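Local coordinates for 3-hydroxyadipyl-CoA dehydrogenase (Escherichia coli, PDB 3MOG), which catalyses the NAD-dependent oxidation of 3-hydroxyadipyl-CoA to 3-oxoadipyl-CoA in the breakdown of phenylacetate, at residues 293-298 with 377-382; 353-358 with 382-387; 316-321 with 365-370; 340-345 with 358-363; 224-229 with 424-429. All coordinates share one frame; numbering follows the deposited sequence.

Contact 1: residues 293-298 with 377-382; sequences VGLEAV and KTVLQI
Leu295 carries CG beside its own backbone N (chi1 -60°), while Val379 holds CG1 opposite its N (chi1 -176°); these two settings lay the isobutyl group of the leucine next to the valine, with Leu295 CD1 3.9 Å from Val379 CG1. The two side chains cross obliquely. The same methyl also reaches Gln381, whose CB lies 4.0 Å from Leu295 CD1, so that it bridges two alternate residues of the strand. Alongside this apolar contact runs the one direct hydrogen bond of the pair: Leu295 N donates its N-H to Val379 O over 3.1 Å, nearly straight (168° at the hydrogen).

The bond illustrates how an edge strand acquires a partner from an irregular segment. Strand 378-381 is the outermost strand, within this chain, of the six-stranded sheet of the reduced Rossmann-type domain. Thr378 and Leu380 use their backbones to pair with strand 351-356, whereas the carbonyl of Val379 faces the other way and takes the amide from the long loop that precedes strand 307-309. Gln373 of helix 362-373 holds the same loop a little further on, through Glu296 O and Val298 N.

Gly294 makes the close approach possible. Its CA sits 3.6 Å from Val379 O and 3.7 Å from Leu380 CD2, and a beta carbon there would run into Thr378 CG2. Its positive phi would also jam such an atom against the carbonyl of Val293, whose O already meets Thr378 CG2 at 3.4 Å.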
# COMPACT_ATOMS: atom_id res chain seq x y z
N VAL C 293 16.70 -6.45 -35.78
CA VAL C 293 16.86 -6.00 -37.16
C VAL C 293 16.35 -4.57 -37.38
O VAL C 293 17.11 -3.68 -37.77
CB VAL C 293 16.20 -6.97 -38.20
CG1 VAL C 293 16.49 -6.51 -39.62
CG2 VAL C 293 16.68 -8.41 -37.99
N GLY C 294 15.06 -4.35 -37.13
CA GLY C 294 14.44 -3.09 -37.50
C GLY C 294 13.78 -3.22 -38.85
O GLY C 294 14.07 -4.14 -39.61
N LEU C 295 12.88 -2.29 -39.15
CA LEU C 295 12.06 -2.38 -40.35
C LEU C 295 12.89 -2.19 -41.62
O LEU C 295 13.80 -1.35 -41.66
CB LEU C 295 10.91 -1.39 -40.26
CG LEU C 295 9.99 -1.64 -39.06
CD1 LEU C 295 9.20 -0.38 -38.68
CD2 LEU C 295 9.05 -2.87 -39.25
N GLU C 296 12.59 -2.99 -42.64
CA GLU C 296 13.25 -2.88 -43.95
C GLU C 296 13.02 -1.49 -44.55
O GLU C 296 12.00 -0.85 -44.25
CB GLU C 296 12.73 -3.95 -44.92
CG GLU C 296 13.44 -5.31 -44.82
CD GLU C 296 13.01 -6.13 -43.61
OE1 GLU C 296 11.82 -6.05 -43.21
OE2 GLU C 296 13.85 -6.87 -43.07
N ALA C 297 13.97 -1.04 -45.36
CA ALA C 297 13.88 0.26 -46.01
C ALA C 297 12.63 0.36 -46.87
O ALA C 297 12.36 -0.51 -47.70
CB ALA C 297 15.13 0.56 -46.84
N VAL C 298 11.84 1.40 -46.61
CA VAL C 298 10.73 1.73 -47.48
C VAL C 298 11.35 2.39 -48.72
O VAL C 298 12.37 3.08 -48.61
CB VAL C 298 9.70 2.64 -46.78
CG1 VAL C 298 8.35 2.56 -47.46
CG2 VAL C 298 9.55 2.24 -45.32
N LYS C 377 18.58 6.26 -38.68
CA LYS C 377 17.99 5.56 -37.55
C LYS C 377 17.47 4.18 -37.91
O LYS C 377 16.99 3.96 -39.03
CB LYS C 377 16.92 6.43 -36.89
CG LYS C 377 17.56 7.51 -36.01
CD LYS C 377 16.83 8.83 -36.09
CE LYS C 377 17.71 9.94 -35.52
NZ LYS C 377 17.15 11.30 -35.79
N THR C 378 17.61 3.25 -36.97
CA THR C 378 16.95 1.95 -37.02
C THR C 378 15.59 2.09 -36.34
O THR C 378 15.51 2.37 -35.14
CB THR C 378 17.75 0.86 -36.27
OG1 THR C 378 19.11 0.85 -36.72
CG2 THR C 378 17.12 -0.51 -36.50
N VAL C 379 14.54 1.89 -37.13
CA VAL C 379 13.16 2.05 -36.65
C VAL C 379 12.57 0.72 -36.17
O VAL C 379 12.40 -0.20 -36.96
CB VAL C 379 12.25 2.61 -37.77
CG1 VAL C 379 10.85 2.87 -37.25
CG2 VAL C 379 12.84 3.87 -38.35
N LEU C 380 12.27 0.64 -34.87
CA LEU C 380 11.56 -0.52 -34.30
C LEU C 380 10.13 -0.15 -33.97
O LEU C 380 9.89 0.87 -33.32
CB LEU C 380 12.25 -1.03 -33.04
CG LEU C 380 13.65 -1.61 -33.16
CD1 LEU C 380 14.26 -1.76 -31.80
CD2 LEU C 380 13.63 -2.96 -33.87
N GLN C 381 9.17 -0.97 -34.40
CA GLN C 381 7.77 -0.66 -34.16
C GLN C 381 7.20 -1.44 -32.97
O GLN C 381 7.33 -2.67 -32.91
CB GLN C 381 6.92 -0.91 -35.41
CG GLN C 381 5.56 -0.25 -35.34
CD GLN C 381 4.79 -0.29 -36.66
OE1 GLN C 381 5.31 -0.72 -37.70
NE2 GLN C 381 3.55 0.18 -36.62
N ILE C 382 6.58 -0.72 -32.03
CA ILE C 382 6.02 -1.34 -30.82
C ILE C 382 4.56 -0.95 -30.62
O ILE C 382 4.00 -0.22 -31.44
CB ILE C 382 6.86 -0.99 -29.57
CG1 ILE C 382 6.81 0.50 -29.26
CG2 ILE C 382 8.33 -1.43 -29.75
CD1 ILE C 382 7.58 0.91 -27.97

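Contact 2: residues 353-358 with 382-387; sequences TIAAAA and IADYPG
Asp384 OD2 is joined to Ala358 through a water, which donates to the carboxylate oxygen at 2.9 Å and takes a weak bond from Ala358 N at the end of segment 353-358. The same oxygen also accepts the backbone N-H of Gln331, and its twin, Asp384 OD1, accepts from Ala330 N. Strand 351-356 belongs to the reduced Rossmann-type sheet and runs parallel to strand 378-381, after which the chain turns past the end of strand 351-356; the carboxylate thereby lies at the start of helix 330-337, where amide protons and the helix dipole would probably stabilise its negative charge.

Between the two backbones, Ile382 N bonds Ile354 O at 3.0 Å with an almost straight geometry (176° at the hydrogen). A second water then bridges the segments: it accepts the N-H of Ala356 and donates to Ile382 O at 2.8 Å. Ala355 CB packs against the inverse gamma turn centred on Asp384, 3.7 Å from Asp384 CA and 3.6 Å from Ala383 O; a weak bond from Tyr385 N to Ala383 O closes that turn. With chi1 at 65°, Ile382 CG1 is wedged between its own backbone N and carbonyl carbon, and from there Ile382 CD1 reaches Thr353, 3.6 Å from its OG1.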
# COMPACT_ATOMS: atom_id res chain seq x y z
N THR C 353 12.31 3.82 -31.21
CA THR C 353 11.01 3.14 -31.28
C THR C 353 9.87 4.06 -31.70
O THR C 353 9.91 5.27 -31.45
CB THR C 353 10.63 2.25 -30.04
OG1 THR C 353 10.25 3.06 -28.92
CG2 THR C 353 11.76 1.32 -29.64
N ILE C 354 8.87 3.49 -32.38
CA ILE C 354 7.73 4.26 -32.89
C ILE C 354 6.43 3.49 -32.68
O ILE C 354 6.44 2.28 -32.50
CB ILE C 354 7.85 4.62 -34.42
CG1 ILE C 354 7.66 3.37 -35.30
CG2 ILE C 354 9.18 5.34 -34.74
CD1 ILE C 354 7.16 3.68 -36.69
N ALA C 355 5.32 4.22 -32.66
CA ALA C 355 4.01 3.59 -32.62
C ALA C 355 3.11 4.41 -33.49
O ALA C 355 3.13 5.64 -33.44
CB ALA C 355 3.46 3.52 -31.19
N ALA C 356 2.35 3.70 -34.32
CA ALA C 356 1.37 4.32 -35.20
C ALA C 356 0.02 4.26 -34.51
O ALA C 356 -0.29 3.27 -33.85
CB ALA C 356 1.29 3.56 -36.50
N ALA C 357 -0.77 5.32 -34.65
CA ALA C 357 -2.16 5.25 -34.24
C ALA C 357 -2.86 4.19 -35.10
O ALA C 357 -2.63 4.12 -36.31
CB ALA C 357 -2.82 6.59 -34.41
N ALA C 358 -3.67 3.35 -34.46
CA ALA C 358 -4.49 2.33 -35.15
C ALA C 358 -5.23 2.90 -36.36
O ALA C 358 -5.36 2.22 -37.38
CB ALA C 358 -5.49 1.71 -34.17
N ILE C 382 6.58 -0.72 -32.03
CA ILE C 382 6.02 -1.34 -30.82
C ILE C 382 4.56 -0.95 -30.62
O ILE C 382 4.00 -0.22 -31.44
CB ILE C 382 6.86 -0.99 -29.57
CG1 ILE C 382 6.81 0.50 -29.26
CG2 ILE C 382 8.33 -1.43 -29.75
CD1 ILE C 382 7.58 0.91 -27.97
N ALA C 383 3.93 -1.40 -29.53
CA ALA C 383 2.55 -0.99 -29.25
C ALA C 383 2.46 0.50 -28.87
O ALA C 383 3.46 1.11 -28.49
CB ALA C 383 1.93 -1.88 -28.18
N ASP C 384 1.27 1.07 -29.01
CA ASP C 384 0.98 2.47 -28.71
C ASP C 384 0.86 2.65 -27.18
O ASP C 384 -0.23 2.76 -26.62
CB ASP C 384 -0.30 2.89 -29.45
CG ASP C 384 -0.47 4.40 -29.53
OD1 ASP C 384 0.45 5.16 -29.17
OD2 ASP C 384 -1.55 4.84 -29.96
N TYR C 385 2.03 2.69 -26.55
CA TYR C 385 2.19 2.63 -25.11
C TYR C 385 2.62 4.02 -24.60
O TYR C 385 3.63 4.55 -25.05
CB TYR C 385 3.28 1.61 -24.84
CG TYR C 385 3.55 1.23 -23.41
CD1 TYR C 385 2.54 0.65 -22.60
CD2 TYR C 385 4.83 1.36 -22.87
CE1 TYR C 385 2.81 0.26 -21.30
CE2 TYR C 385 5.11 0.96 -21.57
CZ TYR C 385 4.10 0.41 -20.79
OH TYR C 385 4.37 0.03 -19.50
N PRO C 386 1.83 4.60 -23.67
CA PRO C 386 2.09 5.91 -23.08
C PRO C 386 3.54 6.08 -22.62
O PRO C 386 4.05 5.24 -21.89
CB PRO C 386 1.13 5.95 -21.89
CG PRO C 386 -0.02 5.14 -22.32
CD PRO C 386 0.58 4.01 -23.15
N GLY C 387 4.20 7.13 -23.10
CA GLY C 387 5.58 7.39 -22.69
C GLY C 387 6.60 6.46 -23.32
O GLY C 387 7.80 6.67 -23.17
O HOH W 1 2.75 0.66 -33.79
O HOH W 2 -3.33 2.91 -31.18

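Contact 3: residues 316-321 with 365-370; sequences EIDDVL and TRKAIY
Lys367 NZ donates to Asp318 OD2 at 2.9 Å, a salt bridge in which the ammonium meets the oxygen on its anti side, 24° out of the carboxylate plane. Beyond CG the lysine chain is fully extended; it crosses the aspartate at about a right angle, and Lys367 CE also comes within 3.4 Å of Asp318 OD2. Both oxygens of the carboxylate are engaged, since Asp318 OD1 accepts the backbone amides of Met305 and Lys306. Asp319 may add a looser electrostatic influence, with its OD1 4.3 Å from Lys367 NZ, beyond a salt bridge.

Both acids occupy the corner of a beta hairpin, the type II' turn from Ile317 to Val320 that joins strands 314-317 and 320-324. Asp318 takes the positive phi demanded of its place in the turn, a position more often given to glycine. Helix 362-373 lies against this end of the sheet, as helices do on the faces of a Rossmann-type domain.

Away from the charged pair the contact turns apolar. Ile317 CD1 rests 4.1 Å from Ala368 CA, its CG2 lies 4.3 Å from Lys367 CB, and Val320 CG1 meets Ala368 CB at 4.4 Å, the small alanine letting both branched side chains approach the helix.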
# COMPACT_ATOMS: atom_id res chain seq x y z
N GLU C 316 6.08 17.68 -39.10
CA GLU C 316 4.96 17.41 -39.98
C GLU C 316 5.41 16.94 -41.37
O GLU C 316 6.15 17.62 -42.08
CB GLU C 316 3.91 18.54 -39.95
CG GLU C 316 3.66 19.37 -41.18
CD GLU C 316 2.42 20.23 -41.01
OE1 GLU C 316 1.47 20.07 -41.81
OE2 GLU C 316 2.38 21.05 -40.05
N ILE C 317 5.01 15.71 -41.70
CA ILE C 317 5.44 15.00 -42.90
C ILE C 317 4.17 14.78 -43.71
O ILE C 317 3.36 13.92 -43.37
CB ILE C 317 6.10 13.66 -42.52
CG1 ILE C 317 7.25 13.88 -41.53
CG2 ILE C 317 6.62 12.95 -43.73
CD1 ILE C 317 7.74 12.64 -40.84
N ASP C 318 4.01 15.58 -44.77
CA ASP C 318 2.75 15.73 -45.51
C ASP C 318 1.57 16.03 -44.57
O ASP C 318 1.45 17.15 -44.10
CB ASP C 318 2.48 14.54 -46.46
CG ASP C 318 3.47 14.48 -47.64
OD1 ASP C 318 4.02 15.54 -48.03
OD2 ASP C 318 3.70 13.39 -48.18
N ASP C 319 0.74 15.03 -44.28
CA ASP C 319 -0.34 15.19 -43.30
C ASP C 319 -0.07 14.47 -41.95
O ASP C 319 -0.82 14.66 -40.99
CB ASP C 319 -1.69 14.75 -43.88
CG ASP C 319 -1.67 13.32 -44.40
OD1 ASP C 319 -0.58 12.83 -44.78
OD2 ASP C 319 -2.75 12.69 -44.43
N VAL C 320 0.99 13.67 -41.91
CA VAL C 320 1.39 12.92 -40.71
C VAL C 320 2.14 13.79 -39.72
O VAL C 320 3.14 14.42 -40.07
CB VAL C 320 2.33 11.75 -41.06
CG1 VAL C 320 2.45 10.77 -39.88
CG2 VAL C 320 1.87 11.05 -42.31
N LEU C 321 1.67 13.82 -38.48
CA LEU C 321 2.46 14.38 -37.40
C LEU C 321 3.31 13.28 -36.79
O LEU C 321 2.79 12.27 -36.32
CB LEU C 321 1.59 15.04 -36.33
CG LEU C 321 0.79 16.30 -36.71
CD1 LEU C 321 0.18 16.93 -35.47
CD2 LEU C 321 1.63 17.33 -37.43
N THR C 365 1.96 5.93 -42.11
CA THR C 365 2.98 5.32 -41.24
C THR C 365 4.29 5.15 -42.01
O THR C 365 5.36 5.54 -41.52
CB THR C 365 2.47 3.98 -40.63
OG1 THR C 365 1.29 4.21 -39.85
CG2 THR C 365 3.50 3.33 -39.73
N ARG C 366 4.19 4.59 -43.22
CA ARG C 366 5.35 4.36 -44.09
C ARG C 366 6.11 5.64 -44.43
O ARG C 366 7.33 5.64 -44.42
CB ARG C 366 4.98 3.57 -45.35
CG ARG C 366 4.86 2.06 -45.08
CD ARG C 366 4.60 1.25 -46.35
NE ARG C 366 4.73 -0.19 -46.10
CZ ARG C 366 3.74 -0.99 -45.67
NH1 ARG C 366 2.53 -0.50 -45.44
NH2 ARG C 366 3.98 -2.28 -45.48
N LYS C 367 5.40 6.73 -44.71
CA LYS C 367 6.04 8.05 -44.90
C LYS C 367 6.96 8.44 -43.73
O LYS C 367 8.10 8.89 -43.93
CB LYS C 367 5.01 9.16 -45.13
CG LYS C 367 4.36 9.15 -46.50
CD LYS C 367 3.27 10.22 -46.59
CE LYS C 367 2.60 10.23 -47.96
NZ LYS C 367 1.67 11.38 -48.11
N ALA C 368 6.45 8.26 -42.50
CA ALA C 368 7.20 8.55 -41.28
C ALA C 368 8.38 7.60 -41.09
O ALA C 368 9.45 8.03 -40.67
CB ALA C 368 6.28 8.53 -40.07
N ILE C 369 8.18 6.31 -41.40
CA ILE C 369 9.25 5.31 -41.28
C ILE C 369 10.38 5.64 -42.26
O ILE C 369 11.56 5.59 -41.89
CB ILE C 369 8.73 3.85 -41.49
CG1 ILE C 369 7.76 3.46 -40.38
CG2 ILE C 369 9.90 2.84 -41.54
CD1 ILE C 369 7.04 2.12 -40.59
N TYR C 370 10.00 5.99 -43.49
CA TYR C 370 10.95 6.37 -44.54
C TYR C 370 11.81 7.56 -44.09
O TYR C 370 13.03 7.48 -44.10
CB TYR C 370 10.25 6.70 -45.88
CG TYR C 370 11.21 7.20 -46.96
CD1 TYR C 370 11.95 6.31 -47.74
CD2 TYR C 370 11.38 8.57 -47.19
CE1 TYR C 370 12.85 6.77 -48.72
CE2 TYR C 370 12.27 9.04 -48.15
CZ TYR C 370 13.00 8.14 -48.92
OH TYR C 370 13.87 8.61 -49.87

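Contact 4: residues 340-345 with 358-363; sequences PVVVID and AVNPDS
Asn360, facing the backbone of Pro340 and Val341, shows how a side-chain amide can take up the backbone N-H of one strand residue and also reach its carbonyl, here at the point where strand 351-356 leaves off. From CB the chain turns with CG opposite the carbonyl carbon (chi1 -76°), which carries the amide to the start of strand 341-345. CG itself lies 3.6 Å from Val341 O. Asn360 belongs to the strand-to-helix link of the beta-alpha-beta crossover formed by strand 351-356, helix 362-373 and strand 378-381, whose two strands are parallel neighbours in the sheet of the reduced Rossmann-type domain.

At the tip the two branches serve a single residue. Asn360 OD1 accepts from Val341 N at 3.0 Å, bent to 151° at the hydrogen, with the donor tilted a little from the carbonyl plane. Asn360 ND2 donates an N-H to Val341 O, also at 3.0 Å, but approaches from above that carbonyl, 73° out of its plane and so not on a lone pair. The placing is understandable, for Val341 O also pairs with Ala357, just past the neighbouring strand. ND2 has a further, weak bond to Thr365 OG1 in the helix.

A leucine here would probably leave the N-H of the buried Val341 without its Asn360 acceptor and Thr365 OG1 without its weak partner.

Carbon contacts frame the amide. OD1 lies beside Pro340, 3.2 Å from its CA and 3.4 Å from its CB. ND2 passes 3.7 Å from Val342 CG2. Next along the chain comes Pro361, the N-cap residue of the helix, whose CD packs 4.2 Å from Pro340 CG.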
# COMPACT_ATOMS: atom_id res chain seq x y z
N PRO C 340 -3.36 11.61 -39.21
CA PRO C 340 -2.57 10.48 -38.77
C PRO C 340 -1.40 10.93 -37.92
O PRO C 340 -0.89 12.04 -38.13
CB PRO C 340 -2.04 9.88 -40.08
CG PRO C 340 -2.83 10.49 -41.15
CD PRO C 340 -3.20 11.84 -40.66
N VAL C 341 -0.99 10.09 -36.97
CA VAL C 341 0.09 10.41 -36.03
C VAL C 341 0.98 9.20 -35.79
O VAL C 341 0.51 8.08 -35.54
CB VAL C 341 -0.46 10.95 -34.67
CG1 VAL C 341 0.67 11.17 -33.67
CG2 VAL C 341 -1.20 12.26 -34.85
N VAL C 342 2.29 9.41 -35.90
CA VAL C 342 3.27 8.45 -35.41
C VAL C 342 3.96 9.05 -34.18
O VAL C 342 4.47 10.18 -34.22
CB VAL C 342 4.28 8.04 -36.52
CG1 VAL C 342 5.30 7.02 -35.97
CG2 VAL C 342 3.55 7.46 -37.71
N VAL C 343 3.95 8.31 -33.07
CA VAL C 343 4.67 8.72 -31.87
C VAL C 343 6.09 8.12 -31.88
O VAL C 343 6.26 6.93 -32.14
CB VAL C 343 3.88 8.35 -30.58
CG1 VAL C 343 4.79 8.27 -29.37
CG2 VAL C 343 2.77 9.37 -30.33
N ILE C 344 7.10 8.94 -31.63
CA ILE C 344 8.48 8.47 -31.60
C ILE C 344 9.11 8.63 -30.20
O ILE C 344 8.83 9.57 -29.46
CB ILE C 344 9.35 9.15 -32.70
CG1 ILE C 344 10.79 8.66 -32.66
CG2 ILE C 344 9.34 10.66 -32.59
CD1 ILE C 344 11.66 9.24 -33.76
N ASP C 345 9.96 7.66 -29.88
CA ASP C 345 10.66 7.57 -28.62
C ASP C 345 12.13 7.51 -28.97
O ASP C 345 12.63 6.45 -29.37
CB ASP C 345 10.23 6.26 -27.96
CG ASP C 345 10.79 6.07 -26.57
OD1 ASP C 345 11.00 4.90 -26.19
OD2 ASP C 345 10.98 7.08 -25.86
N ALA C 358 -3.67 3.35 -34.46
CA ALA C 358 -4.49 2.33 -35.15
C ALA C 358 -5.23 2.90 -36.36
O ALA C 358 -5.36 2.22 -37.38
CB ALA C 358 -5.49 1.71 -34.17
N VAL C 359 -5.70 4.14 -36.22
CA VAL C 359 -6.43 4.90 -37.24
C VAL C 359 -5.58 5.37 -38.44
O VAL C 359 -6.13 5.86 -39.43
CB VAL C 359 -7.20 6.10 -36.57
CG1 VAL C 359 -6.34 7.35 -36.49
CG2 VAL C 359 -8.51 6.39 -37.28
N ASN C 360 -4.25 5.23 -38.36
CA ASN C 360 -3.37 5.57 -39.48
C ASN C 360 -3.60 4.62 -40.65
O ASN C 360 -3.70 3.40 -40.45
CB ASN C 360 -1.88 5.48 -39.12
CG ASN C 360 -1.40 6.65 -38.30
OD1 ASN C 360 -2.18 7.42 -37.75
ND2 ASN C 360 -0.08 6.79 -38.20
N PRO C 361 -3.71 5.18 -41.87
CA PRO C 361 -3.52 4.37 -43.06
C PRO C 361 -2.05 4.04 -43.15
O PRO C 361 -1.20 4.90 -42.86
CB PRO C 361 -3.91 5.32 -44.20
CG PRO C 361 -4.68 6.45 -43.55
CD PRO C 361 -4.09 6.57 -42.18
N ASP C 362 -1.75 2.81 -43.55
CA ASP C 362 -0.38 2.29 -43.59
C ASP C 362 0.56 3.12 -44.47
O ASP C 362 1.79 3.04 -44.32
CB ASP C 362 -0.37 0.81 -44.02
CG ASP C 362 -1.06 -0.11 -43.01
OD1 ASP C 362 -2.00 0.33 -42.32
OD2 ASP C 362 -0.67 -1.30 -42.91
N SER C 363 -0.01 3.92 -45.37
CA SER C 363 0.74 4.81 -46.25
C SER C 363 1.33 5.98 -45.47
O SER C 363 2.46 6.41 -45.73
CB SER C 363 -0.13 5.32 -47.40
OG SER C 363 -1.29 5.99 -46.92

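Contact 5: residues 224-229 with 424-429; sequences AGFPMG and NYPYGP
Phe226 drives its edge into the face of Tyr425 in a textbook T-shaped stack: the ring planes stand at 90°, the centroids 4.9 Å apart. Phe226 CE1 is the atom that points in, 3.5 Å above the tyrosine plane and over its centre, and it comes 3.6 Å from Tyr425 CD1. Pro426 then turns to the phenylalanine from another side, laying its CD over one face of that ring, 4.1 Å from Phe226 CD1. Across the junction Pro227 answers Asn424, with Pro227 CD only 3.1 Å from Asn424 O.

The two loops look like counterparts. Each belongs to one of the chain's two C-terminal-type domains, each has an aromatic residue followed by proline, and each leads to a glycine N-cap, Gly229 or Gly428, consistent with an internal duplication whose copies meet here. Gly225 has a positive phi after helix 213-223, at which a beta carbon would jam against the carbonyl O of Ala224. Pro426 CB lies 3.7 Å from Gly225 O.

Replacing Tyr425 by alanine would probably leave the edge of Phe226 without the ring face it meets. With the ring stack and the proline contacts joining the loops, the holding force between them is apolar packing and the weak attraction of ring C-H for pi cloud, which depends on shape rather than on polar bonds.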
# COMPACT_ATOMS: atom_id res chain seq x y z
N ALA C 224 18.95 4.78 -25.79
CA ALA C 224 19.23 5.66 -24.64
C ALA C 224 20.69 5.66 -24.19
O ALA C 224 21.09 6.48 -23.38
CB ALA C 224 18.32 5.32 -23.46
N GLY C 225 21.48 4.72 -24.70
CA GLY C 225 22.90 4.65 -24.38
C GLY C 225 23.30 3.91 -23.11
O GLY C 225 24.43 4.06 -22.66
N PHE C 226 22.38 3.14 -22.52
CA PHE C 226 22.73 2.30 -21.36
C PHE C 226 23.63 1.16 -21.87
O PHE C 226 23.44 0.70 -22.98
CB PHE C 226 21.47 1.71 -20.72
CG PHE C 226 20.63 2.70 -19.94
CD1 PHE C 226 20.92 3.01 -18.63
CD2 PHE C 226 19.51 3.30 -20.53
CE1 PHE C 226 20.11 3.91 -17.89
CE2 PHE C 226 18.71 4.19 -19.82
CZ PHE C 226 19.01 4.50 -18.50
N PRO C 227 24.62 0.72 -21.07
CA PRO C 227 25.53 -0.33 -21.57
C PRO C 227 24.85 -1.69 -21.77
O PRO C 227 25.24 -2.43 -22.68
CB PRO C 227 26.60 -0.43 -20.48
CG PRO C 227 25.99 0.20 -19.26
CD PRO C 227 25.05 1.25 -19.77
N MET C 228 23.85 -2.01 -20.96
CA MET C 228 23.06 -3.23 -21.14
C MET C 228 21.58 -2.96 -20.90
O MET C 228 21.21 -2.20 -20.01
CB MET C 228 23.57 -4.33 -20.21
CG MET C 228 22.82 -5.66 -20.35
SD MET C 228 23.86 -7.08 -20.03
CE MET C 228 25.07 -6.87 -21.35
N GLY C 229 20.73 -3.57 -21.72
CA GLY C 229 19.28 -3.50 -21.55
C GLY C 229 18.85 -4.08 -20.22
O GLY C 229 19.50 -5.00 -19.71
N ASN C 424 27.00 2.40 -14.36
CA ASN C 424 27.43 2.87 -15.69
C ASN C 424 26.37 3.51 -16.58
O ASN C 424 26.30 3.22 -17.78
CB ASN C 424 28.19 1.77 -16.44
CG ASN C 424 29.68 1.81 -16.17
OD1 ASN C 424 30.40 2.61 -16.78
ND2 ASN C 424 30.14 0.97 -15.26
N TYR C 425 25.55 4.37 -15.99
CA TYR C 425 24.52 5.12 -16.74
C TYR C 425 25.27 6.19 -17.53
O TYR C 425 26.27 6.71 -17.05
CB TYR C 425 23.51 5.74 -15.76
CG TYR C 425 22.49 4.76 -15.17
CD1 TYR C 425 22.59 3.40 -15.39
CD2 TYR C 425 21.45 5.22 -14.35
CE1 TYR C 425 21.66 2.50 -14.85
CE2 TYR C 425 20.52 4.33 -13.80
CZ TYR C 425 20.64 2.97 -14.05
OH TYR C 425 19.75 2.07 -13.51
N PRO C 426 24.79 6.52 -18.75
CA PRO C 426 25.57 7.42 -19.61
C PRO C 426 25.58 8.88 -19.13
O PRO C 426 26.40 9.65 -19.58
CB PRO C 426 24.87 7.30 -20.97
CG PRO C 426 23.44 6.97 -20.61
CD PRO C 426 23.55 6.08 -19.41
N TYR C 427 24.66 9.23 -18.25
CA TYR C 427 24.72 10.49 -17.52
C TYR C 427 24.23 10.19 -16.13
O TYR C 427 23.42 9.28 -15.96
CB TYR C 427 23.80 11.55 -18.17
CG TYR C 427 24.10 11.81 -19.63
CD1 TYR C 427 23.40 11.14 -20.63
CD2 TYR C 427 25.11 12.70 -20.00
CE1 TYR C 427 23.69 11.34 -21.98
CE2 TYR C 427 25.41 12.93 -21.35
CZ TYR C 427 24.69 12.24 -22.32
OH TYR C 427 24.95 12.45 -23.64
N GLY C 428 24.72 10.94 -15.14
CA GLY C 428 24.06 10.97 -13.84
C GLY C 428 22.67 11.55 -14.05
O GLY C 428 22.51 12.47 -14.85
N PRO C 429 21.66 11.04 -13.32
CA PRO C 429 20.24 11.37 -13.61
C PRO C 429 19.88 12.85 -13.47
O PRO C 429 19.00 13.35 -14.19
CB PRO C 429 19.45 10.53 -12.60
CG PRO C 429 20.46 9.77 -11.80
CD PRO C 429 21.82 10.30 -12.06

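Read from the N terminus, contact 5 opens first, at 224-229, and closes last, at 424-429, joining the two C-terminal-type domains and enclosing everything else. Within it, contact 1 starts at 293-298 and closes on edge strand 378-381. Inside that loop lies contact 3, from hairpin to helix 362-373, and inside contact 3 in turn lies contact 4, from strand 341-345 to the helix start. Contact 2 breaks this neat order: beginning at 353-358 and closing at 382-387, it crosses contacts 1, 3 and 4, sharing Ile382 with the first and Ala358 with the last. Contacts 1 to 4 thus interlock around one six-stranded sheet, while contact 5 sits apart.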